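Local coordinates for protein orotidine 5'-phosphate decarboxylase (Streptomyces avermitilis, PDB 3V75) that probably catalyses the decarboxylation of orotidine 5'-phosphate to UMP, the last step of de novo UMP biosynthesis, at residues D144-P150 against A169-L174; S125-A129 against S156-A160. All blocks are in the same frame, centred on the assembly; numbering follows the deposited sequence.

Contact 1. Residues D144-P150 against A169-L174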
loop_
_atom_site.group_PDB
_atom_site.type_symbol
_atom_site.label_atom_id
_atom_site.label_comp_id
_atom_site.label_asym_id
_atom_site.label_seq_id
_atom_site.Cartn_x
_atom_site.Cartn_y
_atom_site.Cartn_z
ATOM N N ASP A 144 5.183 5.821 -15.045
ATOM C CA ASP A 144 5.800 7.142 -15.026
ATOM C C ASP A 144 5.740 7.792 -13.653
ATOM O O ASP A 144 6.547 8.666 -13.337
ATOM C CB ASP A 144 5.104 8.016 -16.063
ATOM C CG ASP A 144 5.316 7.473 -17.431
ATOM O OD1 ASP A 144 6.473 7.574 -17.920
ATOM O OD2 ASP A 144 4.373 6.866 -18.018
ATOM N N ALA A 145 4.788 7.376 -12.827
ATOM C CA ALA A 145 4.759 7.813 -11.434
ATOM C C ALA A 145 4.033 6.804 -10.574
ATOM O O ALA A 145 3.327 5.932 -11.095
ATOM C CB ALA A 145 4.106 9.214 -11.299
ATOM N N LEU A 146 4.186 6.935 -9.254
ATOM C CA LEU A 146 3.583 6.004 -8.310
ATOM C C LEU A 146 2.956 6.808 -7.202
ATOM O O LEU A 146 3.588 7.738 -6.683
ATOM C CB LEU A 146 4.687 5.110 -7.720
ATOM C CG LEU A 146 4.267 4.138 -6.625
ATOM C CD1 LEU A 146 3.265 3.055 -7.103
ATOM C CD2 LEU A 146 5.558 3.506 -5.966
ATOM N N THR A 147 1.735 6.461 -6.796
ATOM C CA THR A 147 1.174 7.074 -5.593
ATOM C C THR A 147 1.739 6.342 -4.365
ATOM O O THR A 147 1.826 5.091 -4.331
ATOM C CB THR A 147 -0.390 7.051 -5.549
ATOM O OG1 THR A 147 -0.836 5.692 -5.574
ATOM C CG2 THR A 147 -0.994 7.827 -6.762
ATOM N N VAL A 148 2.082 7.135 -3.346
ATOM C CA VAL A 148 2.667 6.605 -2.098
ATOM C C VAL A 148 2.033 7.246 -0.891
ATOM O O VAL A 148 1.587 8.408 -0.932
ATOM C CB VAL A 148 4.217 6.792 -2.039
ATOM C CG1 VAL A 148 4.886 5.990 -3.161
ATOM C CG2 VAL A 148 4.607 8.283 -2.163
ATOM N N SER A 149 1.986 6.489 0.194
ATOM C CA SER A 149 1.353 6.952 1.425
ATOM C C SER A 149 2.513 7.295 2.392
ATOM O O SER A 149 3.515 6.561 2.454
ATOM C CB SER A 149 0.448 5.813 1.916
ATOM O OG SER A 149 -0.345 6.132 3.058
ATOM N N PRO A 150 2.460 8.446 3.062
ATOM C CA PRO A 150 3.588 8.829 3.930
ATOM C C PRO A 150 3.306 8.610 5.406
ATOM O O PRO A 150 3.903 9.359 6.204
ATOM C CB PRO A 150 3.745 10.297 3.628
ATOM C CG PRO A 150 2.265 10.760 3.460
ATOM C CD PRO A 150 1.582 9.596 2.755
ATOM N N ALA A 169 11.040 9.173 -13.485
ATOM C CA ALA A 169 9.686 8.944 -12.975
ATOM C C ALA A 169 9.375 9.927 -11.859
ATOM O O ALA A 169 10.239 10.720 -11.438
ATOM C CB ALA A 169 9.535 7.509 -12.471
ATOM N N GLY A 170 8.134 9.906 -11.381
ATOM C CA GLY A 170 7.719 10.792 -10.300
ATOM C C GLY A 170 6.961 10.038 -9.215
ATOM O O GLY A 170 6.734 8.818 -9.303
ATOM N N LEU A 171 6.575 10.775 -8.182
ATOM C CA LEU A 171 5.723 10.237 -7.124
ATOM C C LEU A 171 4.551 11.190 -6.917
ATOM O O LEU A 171 4.676 12.392 -7.194
ATOM C CB LEU A 171 6.462 10.130 -5.778
ATOM C CG LEU A 171 7.719 9.239 -5.758
ATOM C CD1 LEU A 171 8.384 9.331 -4.347
ATOM C CD2 LEU A 171 7.429 7.796 -6.108
ATOM N N PHE A 172 3.434 10.646 -6.416
ATOM C CA PHE A 172 2.368 11.472 -5.836
ATOM C C PHE A 172 2.172 11.015 -4.417
ATOM O O PHE A 172 1.750 9.875 -4.155
ATOM C CB PHE A 172 1.073 11.320 -6.622
ATOM C CG PHE A 172 1.112 12.015 -7.982
ATOM C CD1 PHE A 172 1.500 11.315 -9.129
ATOM C CD2 PHE A 172 0.794 13.382 -8.102
ATOM C CE1 PHE A 172 1.544 11.957 -10.364
ATOM C CE2 PHE A 172 0.840 14.009 -9.327
ATOM C CZ PHE A 172 1.210 13.303 -10.457
ATOM N N VAL A 173 2.501 11.903 -3.485
ATOM C CA VAL A 173 2.388 11.605 -2.062
ATOM C C VAL A 173 1.011 11.989 -1.583
ATOM O O VAL A 173 0.576 13.110 -1.835
ATOM C CB VAL A 173 3.475 12.394 -1.259
ATOM C CG1 VAL A 173 3.351 12.095 0.243
ATOM C CG2 VAL A 173 4.886 12.012 -1.795
ATOM N N LEU A 174 0.321 11.091 -0.878
ATOM C CA LEU A 174 -0.989 11.457 -0.330
ATOM C C LEU A 174 -0.842 12.661 0.584
ATOM O O LEU A 174 -0.001 12.655 1.494
ATOM C CB LEU A 174 -1.572 10.318 0.488
ATOM C CG LEU A 174 -1.738 8.972 -0.210
ATOM C CD1 LEU A 174 -2.317 7.933 0.720
ATOM C CD2 LEU A 174 -2.627 9.119 -1.480
#
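Asp-144 O accepts Gly-170 N at 2.8 Å, the first of five backbone hydrogen bonds between 144-150 and 169-174. They run from one strand to the other in alternation. Gly-170 O takes Leu-146 N at 3.2 Å, the longest and most bent of the five (141° at the hydrogen). Leu-146 O then accepts Phe-172 N, which sits above the carbonyl plane. Phe-172 O accepts Val-148 N at 2.9 Å. Val-148 O receives Leu-174 N almost head-on, with a C=O...N angle of 175°. Four of the acceptors also meet a CA-H group, as Gly-170 O does with Ala-145 CA. This is the parallel pairing of neighbouring strands in the eight-stranded TIM barrel, and helix 158-167 makes the crossover between them. The backbone groups of Ala-145 and Thr-147 bond to strand 113-120 instead. Thr-147 OG1 is hydrogen-bonded to Asp-117 OD1 and to the backbone N of Lys-119, the predicted proton donor. Asp-144 carboxylate forms salt bridges with Arg-30 and Arg-108 and also accepts Val-114 N. On the face of Ala-145 and Thr-147, Ala-145 CB lies 3.9 Å from Phe-172 CE1, oblique to the ring. Thr-147 CG2 meets Phe-172 CB. On the other face, Val-148 CG2 packs 3.8 Å from Val-173 CG2. Val-173 CG1 stands anti to its own backbone N (chi1 179°), and this branch meets the Pro-150 ring, 3.6 Å from CG. Leu-174 CD1 lies against the Ser-149 side chain, 3.5 Å from its OG; Tyr-151 of the second subunit packs on both residues.

Contact 2. Residues S125-A129 against S156-A160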
loop_
_atom_site.group_PDB
_atom_site.type_symbol
_atom_site.label_atom_id
_atom_site.label_comp_id
_atom_site.label_asym_id
_atom_site.label_seq_id
_atom_site.Cartn_x
_atom_site.Cartn_y
_atom_site.Cartn_z
ATOM N N SER A 125 14.751 -1.142 2.621
ATOM C CA SER A 125 14.832 -1.974 1.422
ATOM C C SER A 125 13.460 -2.443 0.987
ATOM O O SER A 125 13.301 -2.903 -0.148
ATOM C CB SER A 125 15.797 -3.143 1.595
ATOM O OG SER A 125 15.331 -4.015 2.607
ATOM N N THR A 126 12.466 -2.369 1.877
ATOM C CA THR A 126 11.116 -2.742 1.453
ATOM C C THR A 126 10.520 -1.651 0.564
ATOM O O THR A 126 9.924 -1.934 -0.466
ATOM C CB THR A 126 10.184 -2.978 2.665
ATOM O OG1 THR A 126 10.785 -3.937 3.537
ATOM C CG2 THR A 126 8.838 -3.520 2.172
HETATM N N MSE A 127 10.752 -0.403 0.955
HETATM C CA MSE A 127 10.398 0.741 0.130
HETATM C C MSE A 127 11.151 0.677 -1.195
HETATM O O MSE A 127 10.582 0.949 -2.251
HETATM C CB MSE A 127 10.718 2.049 0.857
HETATM C CG MSE A 127 10.219 3.294 0.143
HETATM SE SE MSE A 127 8.279 3.473 0.207
HETATM C CE MSE A 127 7.842 2.634 -1.499
ATOM N N ALA A 128 12.431 0.310 -1.140
ATOM C CA ALA A 128 13.216 0.163 -2.361
ATOM C C ALA A 128 12.623 -0.897 -3.279
ATOM O O ALA A 128 12.637 -0.756 -4.502
ATOM C CB ALA A 128 14.663 -0.185 -2.007
ATOM N N ALA A 129 12.136 -1.994 -2.700
ATOM C CA ALA A 129 11.549 -3.056 -3.491
ATOM C C ALA A 129 10.247 -2.603 -4.180
ATOM O O ALA A 129 10.014 -2.945 -5.332
ATOM C CB ALA A 129 11.313 -4.309 -2.613
ATOM N N SER A 156 10.884 8.335 4.987
ATOM C CA SER A 156 10.840 6.900 4.692
ATOM C C SER A 156 10.658 6.643 3.190
ATOM O O SER A 156 10.937 5.531 2.692
ATOM C CB SER A 156 9.735 6.205 5.471
ATOM O OG SER A 156 8.455 6.575 4.951
ATOM N N LEU A 157 10.213 7.658 2.443
ATOM C CA LEU A 157 10.009 7.509 0.988
ATOM C C LEU A 157 11.290 7.640 0.209
ATOM O O LEU A 157 11.289 7.480 -1.013
ATOM C CB LEU A 157 9.056 8.623 0.466
ATOM C CG LEU A 157 7.696 8.686 1.167
ATOM C CD1 LEU A 157 6.944 9.943 0.686
ATOM C CD2 LEU A 157 6.888 7.436 0.965
ATOM N N ARG A 158 12.386 7.974 0.893
ATOM C CA ARG A 158 13.627 8.314 0.199
ATOM C C ARG A 158 14.075 7.307 -0.889
ATOM O O ARG A 158 14.478 7.721 -1.978
ATOM C CB ARG A 158 14.756 8.559 1.203
ATOM C CG ARG A 158 16.039 9.054 0.501
ATOM C CD ARG A 158 17.125 9.441 1.529
ATOM N NE ARG A 158 17.370 8.333 2.439
ATOM C CZ ARG A 158 18.538 8.088 3.042
ATOM N NH1 ARG A 158 19.606 8.897 2.811
ATOM N NH2 ARG A 158 18.648 7.010 3.839
ATOM N N PRO A 159 14.015 5.990 -0.617
ATOM C CA PRO A 159 14.455 5.086 -1.708
ATOM C C PRO A 159 13.624 5.244 -2.982
ATOM O O PRO A 159 14.167 5.086 -4.099
ATOM C CB PRO A 159 14.269 3.670 -1.106
ATOM C CG PRO A 159 14.384 3.902 0.406
ATOM C CD PRO A 159 13.712 5.255 0.629
ATOM N N ALA A 160 12.331 5.512 -2.844
ATOM C CA ALA A 160 11.472 5.711 -4.015
ATOM C C ALA A 160 11.750 7.061 -4.682
ATOM O O ALA A 160 11.757 7.148 -5.918
ATOM C CB ALA A 160 9.995 5.626 -3.612
#
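Met-127, present as selenomethionine, lies along 156-160 and carries most of this contact. It joins helix 124-134 of the TIM barrel to the 3-10 turn and first residues of helix 158-167; these two helices precede and follow strand 145-148. The contact is by packing. Met-127 CG is 3.5 Å from Ser-156 O and 4.0 Å from Pro-159 CD. Its side chain crosses the proline ring at about a right angle, with CB beside the ring's CG. CG is swung away from the backbone N (chi1 -173°), and this sends the chain out from helix 124-134. Bends at chi2 and chi3 then turn its end along the partner segment. There SE comes 4.3 Å from Leu-157 CD2, and CE comes 4.2 Å from Ala-160 CB. Beside it, Ala-128 meets the CB side of the Pro-159 ring, with the two CB atoms 4.0 Å apart.

In the next shell, Leu-157 rests on Val-173, and Ala-160 on Leu-171, both of strand 170-176, so 156-160 has the barrel sheet behind it. Phe-88 and Gln-85 of the second subunit pack on neighbouring residues of helix 124-134, and Glu-181 of that subunit touches Ser-156. Within the chain, Ser-156 OG is hydrogen-bonded to the backbone O of Gly-153.

Both contacts belong to one sector of the TIM barrel, with centres about 12 Å apart. Contact 1 joins neighbouring strands of the barrel wall. Contact 2 lies farther out, between helices packed round it. Their segments alternate along the chain: 125-129, 144-150, 156-160, 169-174. The chain thus passes from helix to strand and again from helix to strand. Leu-157 connects the two layers: its CD2 lies 4.0 Å from Val-148 CG2 and 3.8 Å from Ser-149 O. Both contacts also touch the second subunit. This sector therefore links the strand next to the predicted proton donor, Lys-119, with the dimer interface.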